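Local coordinates for ribosome-inactivating protein (Lychnis chalcedonica, PDB 2G5X) that belongs to the plant ribosome-inactivating proteins and has a fold in which a mixed beta sheet packs against a group of helices, at residues D43-V48 with K100-D105; A85-D90 with E107-A112; A112-S117 with K155-F160. All blocks are in the same frame, centred on the assembly; numbering follows the deposited sequence.

Contact 1 of 3, residues D43-V48 with K100-D105; sequences DKFVLV and KSIFTD
Phe45 and Ile102 adopt matching first torsions: Phe45 CG (chi1 -54°) and Ile102 CG1 (chi1 -63°) each lie opposite their own carbonyl carbon, which brings the aliphatic branch over the ring. This is helix-on-sheet packing in the mixed sheet of the ribosome-inactivating fold, where the end of the short helix 99-102 and the residues just after it rest on strand 45-51. The isoleucine slants across one face of the phenylalanine ring. Ile102 CG2 sits near Phe45 CG at 4.1 Å, Ile102 CG1 lies 3.8 Å from both Phe45 CD1 and CE1, beyond the rim, and Ile102 CD1 ends 3.8 Å from Phe45 CE1. That methyl makes a CH-pi contact, 4.2 Å from the ring centroid and displaced toward the rim. Ile102 CG2 also lies above the ring of Phe103, the residue where the chain leaves helical geometry, so the isoleucine is in touch with both aromatic rings.

Two residues along the strand, Leu47 points the same way. Val46 and Val48 face the other side of the sheet, where helix 10-25 packs. The two Leu47 methyls part ways: CD2 reaches Phe103 CD1 at 4.1 Å, meeting that ring obliquely, while CD1 comes 4.1 Å from Thr104 OG1. The oxygen of Ile102, which accepts a weak bond from Thr104 N, faces the fork, 3.5 Å from both Leu47 CD1 and Leu47 CD2.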
loop_
_atom_site.group_PDB
_atom_site.type_symbol
_atom_site.label_atom_id
_atom_site.label_comp_id
_atom_site.label_asym_id
_atom_site.label_seq_id
_atom_site.Cartn_x
_atom_site.Cartn_y
_atom_site.Cartn_z
ATOM N N ASP A 43 -15.506 5.980 -1.541
ATOM C CA ASP A 43 -15.750 5.783 -2.968
ATOM C C ASP A 43 -14.748 6.575 -3.806
ATOM O O ASP A 43 -14.958 6.802 -5.004
ATOM C CB ASP A 43 -17.175 6.219 -3.314
ATOM C CG ASP A 43 -17.388 7.706 -3.117
ATOM O OD1 ASP A 43 -16.816 8.270 -2.156
ATOM O OD2 ASP A 43 -18.134 8.311 -3.918
ATOM N N LYS A 44 -13.670 7.008 -3.158
ATOM C CA LYS A 44 -12.602 7.760 -3.807
ATOM C C LYS A 44 -11.331 6.940 -3.657
ATOM O O LYS A 44 -11.203 6.164 -2.711
ATOM C CB LYS A 44 -12.419 9.129 -3.142
ATOM C CG LYS A 44 -13.222 10.250 -3.784
ATOM C CD LYS A 44 -14.681 9.872 -3.951
ATOM C CE LYS A 44 -15.441 10.936 -4.727
ATOM N NZ LYS A 44 -16.834 10.504 -5.024
ATOM N N PHE A 45 -10.396 7.104 -4.587
ATOM C CA PHE A 45 -9.159 6.336 -4.532
ATOM C C PHE A 45 -7.908 7.153 -4.808
ATOM O O PHE A 45 -7.952 8.182 -5.483
ATOM C CB PHE A 45 -9.228 5.170 -5.524
ATOM C CG PHE A 45 -10.439 4.307 -5.345
ATOM C CD1 PHE A 45 -11.680 4.719 -5.823
ATOM C CD2 PHE A 45 -10.355 3.118 -4.627
ATOM C CE1 PHE A 45 -12.822 3.963 -5.584
ATOM C CE2 PHE A 45 -11.490 2.353 -4.381
ATOM C CZ PHE A 45 -12.727 2.777 -4.859
ATOM N N VAL A 46 -6.792 6.681 -4.264
ATOM C CA VAL A 46 -5.503 7.319 -4.460
ATOM C C VAL A 46 -4.662 6.346 -5.282
ATOM O O VAL A 46 -4.494 5.184 -4.900
ATOM C CB VAL A 46 -4.798 7.592 -3.116
ATOM C CG1 VAL A 46 -3.416 8.177 -3.366
ATOM C CG2 VAL A 46 -5.634 8.549 -2.278
ATOM N N LEU A 47 -4.159 6.812 -6.420
ATOM C CA LEU A 47 -3.347 5.970 -7.286
ATOM C C LEU A 47 -1.872 6.145 -6.964
ATOM O O LEU A 47 -1.423 7.242 -6.633
ATOM C CB LEU A 47 -3.599 6.303 -8.759
ATOM C CG LEU A 47 -5.034 6.134 -9.271
ATOM C CD1 LEU A 47 -5.066 6.411 -10.767
ATOM C CD2 LEU A 47 -5.530 4.721 -8.988
ATOM N N VAL A 48 -1.130 5.045 -7.059
ATOM C CA VAL A 48 0.298 5.021 -6.776
ATOM C C VAL A 48 1.039 4.269 -7.877
ATOM O O VAL A 48 0.683 3.144 -8.212
ATOM C CB VAL A 48 0.566 4.314 -5.424
ATOM C CG1 VAL A 48 2.043 3.980 -5.278
ATOM C CG2 VAL A 48 0.103 5.205 -4.283
ATOM N N LYS A 100 -12.863 2.899 -15.083
ATOM C CA LYS A 100 -12.299 4.075 -15.736
ATOM C C LYS A 100 -12.255 5.294 -14.818
ATOM O O LYS A 100 -11.432 6.193 -15.010
ATOM C CB LYS A 100 -13.108 4.397 -16.998
ATOM C CG LYS A 100 -12.451 5.392 -17.937
ATOM C CD LYS A 100 -11.149 4.849 -18.504
ATOM C CE LYS A 100 -10.591 5.765 -19.582
ATOM N NZ LYS A 100 -9.282 5.284 -20.101
ATOM N N SER A 101 -13.143 5.326 -13.828
ATOM C CA SER A 101 -13.196 6.434 -12.875
ATOM C C SER A 101 -12.131 6.259 -11.802
ATOM O O SER A 101 -11.741 7.216 -11.135
ATOM C CB SER A 101 -14.573 6.503 -12.211
ATOM O OG SER A 101 -14.658 5.608 -11.121
ATOM N N ILE A 102 -11.672 5.023 -11.637
ATOM C CA ILE A 102 -10.649 4.700 -10.651
ATOM C C ILE A 102 -9.278 4.730 -11.320
ATOM O O ILE A 102 -8.388 5.469 -10.899
ATOM C CB ILE A 102 -10.904 3.311 -10.043
ATOM C CG1 ILE A 102 -12.244 3.325 -9.297
ATOM C CG2 ILE A 102 -9.756 2.921 -9.122
ATOM C CD1 ILE A 102 -12.692 1.972 -8.793
ATOM N N PHE A 103 -9.114 3.917 -12.360
ATOM C CA PHE A 103 -7.864 3.874 -13.116
ATOM C C PHE A 103 -8.037 4.779 -14.328
ATOM O O PHE A 103 -8.448 4.342 -15.403
ATOM C CB PHE A 103 -7.549 2.443 -13.557
ATOM C CG PHE A 103 -7.102 1.549 -12.435
ATOM C CD1 PHE A 103 -5.869 1.750 -11.816
ATOM C CD2 PHE A 103 -7.909 0.509 -11.993
ATOM C CE1 PHE A 103 -5.451 0.925 -10.773
ATOM C CE2 PHE A 103 -7.497 -0.322 -10.950
ATOM C CZ PHE A 103 -6.265 -0.112 -10.339
ATOM N N THR A 104 -7.723 6.052 -14.124
ATOM C CA THR A 104 -7.839 7.088 -15.142
ATOM C C THR A 104 -7.374 6.722 -16.548
ATOM O O THR A 104 -8.017 7.090 -17.528
ATOM C CB THR A 104 -7.057 8.350 -14.720
ATOM O OG1 THR A 104 -7.333 8.652 -13.349
ATOM C CG2 THR A 104 -7.461 9.536 -15.586
ATOM N N ASP A 105 -6.263 5.997 -16.647
ATOM C CA ASP A 105 -5.707 5.650 -17.953
ATOM C C ASP A 105 -6.027 4.260 -18.495
ATOM O O ASP A 105 -5.585 3.908 -19.591
ATOM C CB ASP A 105 -4.185 5.832 -17.920
ATOM C CG ASP A 105 -3.770 7.192 -17.391
ATOM O OD1 ASP A 105 -4.256 8.210 -17.931
ATOM O OD2 ASP A 105 -2.957 7.245 -16.441
#

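Contact 2 of 3, residues A85-D90 with E107-A112; sequences ANFFSD and EVLAPA
Ala85 carries both backbone bonds of a short parallel pairing with strand 108-109. Its N-H goes to Val108 O at 2.9 Å and is nearly straight (163°), while Ala85 O accepts from Ala110 N at 3.1 Å (158°). Past this bridge two waters fill in between the chains until direct pairing resumes at Leu113 with Phe87. Water 1 accepts the N-H of Phe87 at 2.8 Å and lies within bonding reach of Ala85 O and Ala110 O (2.9 Å), with too few protons to serve every acceptor around it. Water 2 donates to Asn86 OD1 at 2.8 Å and to Pro111 O at 2.7 Å, linking side chain to backbone. Asn86 ND2 bonds to Phe73 O and Asp75 OD1, so both ends of the amide are held.

On the Ala85 side of the sheet, Leu109 has CG opposite its backbone N (chi1 169°), and its CD1 meets the edge of the Phe87 ring, 4.1 Å from CE1. The whole forms a beta-alpha-beta crossover: helices 92-95 and 99-102 connect the two parallel strands and lay Tyr92, Leu95 and Tyr99 over Phe87 and Leu109, while strand 69-76 flanks strand 83-87 on its inner side.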
loop_
_atom_site.group_PDB
_atom_site.type_symbol
_atom_site.label_atom_id
_atom_site.label_comp_id
_atom_site.label_asym_id
_atom_site.label_seq_id
_atom_site.Cartn_x
_atom_site.Cartn_y
_atom_site.Cartn_z
ATOM N N ALA A 85 -7.158 -2.886 -16.141
ATOM C CA ALA A 85 -7.503 -2.705 -14.730
ATOM C C ALA A 85 -7.846 -4.042 -14.081
ATOM O O ALA A 85 -8.746 -4.744 -14.539
ATOM C CB ALA A 85 -8.689 -1.749 -14.601
ATOM N N ASN A 86 -7.138 -4.378 -13.003
ATOM C CA ASN A 86 -7.344 -5.641 -12.288
ATOM C C ASN A 86 -7.819 -5.406 -10.850
ATOM O O ASN A 86 -7.111 -4.791 -10.054
ATOM C CB ASN A 86 -6.032 -6.433 -12.239
ATOM C CG ASN A 86 -5.344 -6.522 -13.588
ATOM O OD1 ASN A 86 -5.750 -7.291 -14.459
ATOM N ND2 ASN A 86 -4.294 -5.723 -13.770
ATOM N N PHE A 87 -9.005 -5.905 -10.512
ATOM C CA PHE A 87 -9.534 -5.744 -9.156
ATOM C C PHE A 87 -9.535 -7.054 -8.376
ATOM O O PHE A 87 -9.727 -8.125 -8.954
ATOM C CB PHE A 87 -10.967 -5.210 -9.191
ATOM C CG PHE A 87 -11.075 -3.803 -9.683
ATOM C CD1 PHE A 87 -11.572 -3.529 -10.955
ATOM C CD2 PHE A 87 -10.661 -2.747 -8.879
ATOM C CE1 PHE A 87 -11.654 -2.215 -11.420
ATOM C CE2 PHE A 87 -10.738 -1.431 -9.332
ATOM C CZ PHE A 87 -11.235 -1.165 -10.607
ATOM N N PHE A 88 -9.318 -6.969 -7.065
ATOM C CA PHE A 88 -9.342 -8.163 -6.228
ATOM C C PHE A 88 -10.744 -8.763 -6.355
ATOM O O PHE A 88 -11.710 -8.046 -6.618
ATOM C CB PHE A 88 -9.025 -7.810 -4.767
ATOM C CG PHE A 88 -7.562 -7.555 -4.509
ATOM C CD1 PHE A 88 -7.136 -6.358 -3.937
ATOM C CD2 PHE A 88 -6.608 -8.515 -4.842
ATOM C CE1 PHE A 88 -5.780 -6.121 -3.699
ATOM C CE2 PHE A 88 -5.251 -8.288 -4.609
ATOM C CZ PHE A 88 -4.836 -7.089 -4.038
ATOM N N SER A 89 -10.847 -10.076 -6.175
ATOM C CA SER A 89 -12.122 -10.768 -6.317
ATOM C C SER A 89 -13.264 -10.232 -5.462
ATOM O O SER A 89 -14.422 -10.316 -5.867
ATOM C CB SER A 89 -11.940 -12.262 -6.041
ATOM O OG SER A 89 -11.579 -12.492 -4.692
ATOM N N ASP A 90 -12.946 -9.687 -4.289
ATOM C CA ASP A 90 -13.976 -9.166 -3.392
ATOM C C ASP A 90 -14.282 -7.685 -3.591
ATOM O O ASP A 90 -15.133 -7.125 -2.905
ATOM C CB ASP A 90 -13.594 -9.444 -1.929
ATOM C CG ASP A 90 -12.280 -8.798 -1.525
ATOM O OD1 ASP A 90 -11.427 -8.563 -2.404
ATOM O OD2 ASP A 90 -12.095 -8.542 -0.316
ATOM N N GLU A 107 -7.383 1.110 -20.365
ATOM C CA GLU A 107 -7.936 0.919 -21.702
ATOM C C GLU A 107 -8.908 -0.258 -21.750
ATOM O O GLU A 107 -9.783 -0.321 -22.619
ATOM C CB GLU A 107 -6.804 0.699 -22.711
ATOM C CG GLU A 107 -5.958 1.944 -22.949
ATOM C CD GLU A 107 -4.752 1.684 -23.835
ATOM O OE1 GLU A 107 -3.782 1.059 -23.357
ATOM O OE2 GLU A 107 -4.778 2.103 -25.012
ATOM N N VAL A 108 -8.744 -1.196 -20.823
ATOM C CA VAL A 108 -9.623 -2.357 -20.755
ATOM C C VAL A 108 -9.776 -2.874 -19.327
ATOM O O VAL A 108 -8.888 -2.704 -18.491
ATOM C CB VAL A 108 -9.107 -3.532 -21.634
ATOM C CG1 VAL A 108 -9.063 -3.116 -23.102
ATOM C CG2 VAL A 108 -7.734 -3.983 -21.160
ATOM N N LEU A 109 -10.925 -3.485 -19.055
ATOM C CA LEU A 109 -11.201 -4.083 -17.754
ATOM C C LEU A 109 -10.820 -5.553 -17.897
ATOM O O LEU A 109 -11.353 -6.250 -18.763
ATOM C CB LEU A 109 -12.694 -3.983 -17.416
ATOM C CG LEU A 109 -13.159 -4.812 -16.207
ATOM C CD1 LEU A 109 -12.626 -4.200 -14.914
ATOM C CD2 LEU A 109 -14.681 -4.872 -16.180
ATOM N N ALA A 110 -9.887 -6.020 -17.074
ATOM C CA ALA A 110 -9.468 -7.417 -17.134
ATOM C C ALA A 110 -10.344 -8.231 -16.192
ATOM O O ALA A 110 -11.108 -7.671 -15.403
ATOM C CB ALA A 110 -8.000 -7.546 -16.730
ATOM N N PRO A 111 -10.265 -9.567 -16.276
ATOM C CA PRO A 111 -11.074 -10.415 -15.396
ATOM C C PRO A 111 -10.652 -10.189 -13.945
ATOM O O PRO A 111 -9.578 -9.648 -13.683
ATOM C CB PRO A 111 -10.738 -11.829 -15.871
ATOM C CG PRO A 111 -10.399 -11.636 -17.318
ATOM C CD PRO A 111 -9.565 -10.376 -17.291
ATOM N N ALA A 112 -11.493 -10.602 -13.002
ATOM C CA ALA A 112 -11.170 -10.441 -11.589
ATOM C C ALA A 112 -9.883 -11.191 -11.256
ATOM O O ALA A 112 -9.597 -12.238 -11.839
ATOM C CB ALA A 112 -12.312 -10.967 -10.724
HETATM O O HOH W 1 -10.426 -6.860 -12.734
HETATM O O HOH W 2 -6.983 -9.778 -14.480
#

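Contact 3 of 3, residues A112-S117 with K155-F160; sequences ALPCAS and KNVAKF
The backbone at Cys115 is almost fully stretched (phi -163°, psi 166°), and here the irregular segment 112-117 comes closest to the helix, with Cys115 CA 6.9 Å from Ala158 CA. No hydrogen bond crosses the contact; apolar side chains alone join the two segments, and Val157 is the one that the loop gathers round.

Val157 points from the helix into the loop, and its two methyls divide the work. CG1, set opposite the backbone N of its own residue, makes the nearest approach, 3.8 Å from Cys115 SG, and also touches Leu113 CD1 at 4.2 Å. CG2 takes the other neighbour, Pro114, lying 4.2 Å from the CG corner of the ring. Leu113, Pro114 and Cys115 thus all meet the same valine.

The sulfur owes its place to the first torsion of Cys115: at 75° SG lies between the backbone N and the carbonyl carbon, and from the stretched chain it projects to the helix. There it also lies 4.4 Å from Ala158 CB. The protein's disulfide joins Cys32 to Cys214 and does not involve Cys115, whose sulfur here makes apolar contacts.

The polar backbone of the loop is held from other directions. Leu113 and Cys115 pair with Phe87 and Ser89, and Ala116 N bonds to Asp121 OD2 on helix 119-126, a helix whose Lys125 also packs on Cys115 and Ala158.

Within the helix, Lys159 N bonds to Lys155 O and Phe160 N to Asn156 O, keeping Val157 and Ala158 on a regular turn. The arrangement is loop-on-helix packing of the ribosome-inactivating fold, setting the chain that leaves the edge of the sheet against the first turns of the long helix 154-173.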
loop_
_atom_site.group_PDB
_atom_site.type_symbol
_atom_site.label_atom_id
_atom_site.label_comp_id
_atom_site.label_asym_id
_atom_site.label_seq_id
_atom_site.Cartn_x
_atom_site.Cartn_y
_atom_site.Cartn_z
ATOM N N ALA A 112 -11.493 -10.602 -13.002
ATOM C CA ALA A 112 -11.170 -10.441 -11.589
ATOM C C ALA A 112 -9.883 -11.191 -11.256
ATOM O O ALA A 112 -9.597 -12.238 -11.839
ATOM C CB ALA A 112 -12.312 -10.967 -10.724
ATOM N N LEU A 113 -9.112 -10.649 -10.318
ATOM C CA LEU A 113 -7.863 -11.271 -9.891
ATOM C C LEU A 113 -8.142 -12.582 -9.161
ATOM O O LEU A 113 -9.212 -12.764 -8.576
ATOM C CB LEU A 113 -7.087 -10.325 -8.971
ATOM C CG LEU A 113 -6.431 -9.109 -9.637
ATOM C CD1 LEU A 113 -5.895 -8.165 -8.568
ATOM C CD2 LEU A 113 -5.308 -9.578 -10.556
ATOM N N PRO A 114 -7.174 -13.513 -9.187
ATOM C CA PRO A 114 -7.288 -14.822 -8.538
ATOM C C PRO A 114 -7.190 -14.830 -7.011
ATOM O O PRO A 114 -6.845 -15.852 -6.418
ATOM C CB PRO A 114 -6.171 -15.630 -9.199
ATOM C CG PRO A 114 -5.121 -14.596 -9.446
ATOM C CD PRO A 114 -5.934 -13.428 -9.982
ATOM N N CYS A 115 -7.483 -13.698 -6.373
ATOM C CA CYS A 115 -7.453 -13.625 -4.914
ATOM C C CYS A 115 -8.210 -12.403 -4.394
ATOM O O CYS A 115 -8.543 -11.497 -5.161
ATOM C CB CYS A 115 -6.007 -13.614 -4.396
ATOM S SG CYS A 115 -5.100 -12.064 -4.596
ATOM N N ALA A 116 -8.494 -12.397 -3.091
ATOM C CA ALA A 116 -9.213 -11.293 -2.455
ATOM C C ALA A 116 -8.261 -10.272 -1.830
ATOM O O ALA A 116 -7.058 -10.511 -1.724
ATOM C CB ALA A 116 -10.169 -11.834 -1.398
ATOM N N SER A 117 -8.820 -9.142 -1.398
ATOM C CA SER A 117 -8.052 -8.043 -0.810
ATOM C C SER A 117 -7.724 -8.139 0.679
ATOM O O SER A 117 -6.909 -7.366 1.187
ATOM C CB SER A 117 -8.807 -6.735 -1.032
ATOM O OG SER A 117 -9.973 -6.709 -0.222
ATOM N N LYS A 155 -0.847 -17.067 -6.011
ATOM C CA LYS A 155 0.377 -16.850 -5.250
ATOM C C LYS A 155 1.173 -15.615 -5.669
ATOM O O LYS A 155 1.536 -14.794 -4.824
ATOM C CB LYS A 155 1.282 -18.082 -5.329
ATOM C CG LYS A 155 2.554 -17.930 -4.505
ATOM C CD LYS A 155 3.506 -19.103 -4.684
ATOM C CE LYS A 155 4.811 -18.839 -3.948
ATOM N NZ LYS A 155 5.793 -19.949 -4.104
ATOM N N ASN A 156 1.452 -15.478 -6.962
ATOM C CA ASN A 156 2.222 -14.330 -7.431
ATOM C C ASN A 156 1.532 -13.004 -7.120
ATOM O O ASN A 156 2.168 -12.066 -6.633
ATOM C CB ASN A 156 2.498 -14.435 -8.934
ATOM C CG ASN A 156 3.445 -15.572 -9.278
ATOM O OD1 ASN A 156 4.312 -15.946 -8.479
ATOM N ND2 ASN A 156 3.303 -16.115 -10.484
ATOM N N VAL A 157 0.234 -12.922 -7.390
ATOM C CA VAL A 157 -0.502 -11.693 -7.119
ATOM C C VAL A 157 -0.545 -11.380 -5.623
ATOM O O VAL A 157 -0.306 -10.243 -5.213
ATOM C CB VAL A 157 -1.948 -11.777 -7.655
ATOM C CG1 VAL A 157 -2.763 -10.582 -7.166
ATOM C CG2 VAL A 157 -1.932 -11.814 -9.181
ATOM N N ALA A 158 -0.842 -12.392 -4.813
ATOM C CA ALA A 158 -0.925 -12.207 -3.363
ATOM C C ALA A 158 0.391 -11.741 -2.740
ATOM O O ALA A 158 0.397 -10.878 -1.863
ATOM C CB ALA A 158 -1.383 -13.504 -2.698
ATOM N N LYS A 159 1.503 -12.316 -3.190
ATOM C CA LYS A 159 2.811 -11.951 -2.658
ATOM C C LYS A 159 3.150 -10.508 -3.009
ATOM O O LYS A 159 3.607 -9.745 -2.156
ATOM C CB LYS A 159 3.880 -12.894 -3.211
ATOM C CG LYS A 159 3.824 -14.295 -2.642
ATOM C CD LYS A 159 5.184 -14.966 -2.757
ATOM C CE LYS A 159 6.299 -14.068 -2.262
ATOM N NZ LYS A 159 7.541 -14.861 -2.037
ATOM N N PHE A 160 2.917 -10.138 -4.266
ATOM C CA PHE A 160 3.178 -8.781 -4.731
ATOM C C PHE A 160 2.340 -7.785 -3.925
ATOM O O PHE A 160 2.829 -6.734 -3.512
ATOM C CB PHE A 160 2.834 -8.663 -6.223
ATOM C CG PHE A 160 2.806 -7.247 -6.731
ATOM C CD1 PHE A 160 3.969 -6.490 -6.782
ATOM C CD2 PHE A 160 1.609 -6.664 -7.136
ATOM C CE1 PHE A 160 3.943 -5.167 -7.227
ATOM C CE2 PHE A 160 1.573 -5.339 -7.583
ATOM C CZ PHE A 160 2.743 -4.593 -7.627
#

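How the contacts relate
From the N terminus, strand 45-51 opens contact 1, and three more sheet strands follow before helix 99-102 closes it. Contact 2 opens on the last of those, strand 83-87, before contact 1 has closed, and is completed by 107-112, so the two loops cross. They touch: Phe103 packs on Ala85 and Phe87, setting it and helix 99-102 on the sheet face over strands 45-51 and 83-87. Contact 3 follows from the shared Ala112 and closes when helix 154-173 arrives. Ser89 and Asp90 bond to Cys115 and Ser117, joining contacts 2 and 3; contacts 1 and 3 do not touch. Together they join sheet strands to helix 99-102 and the loop leaving the sheet edge to helix 154-173.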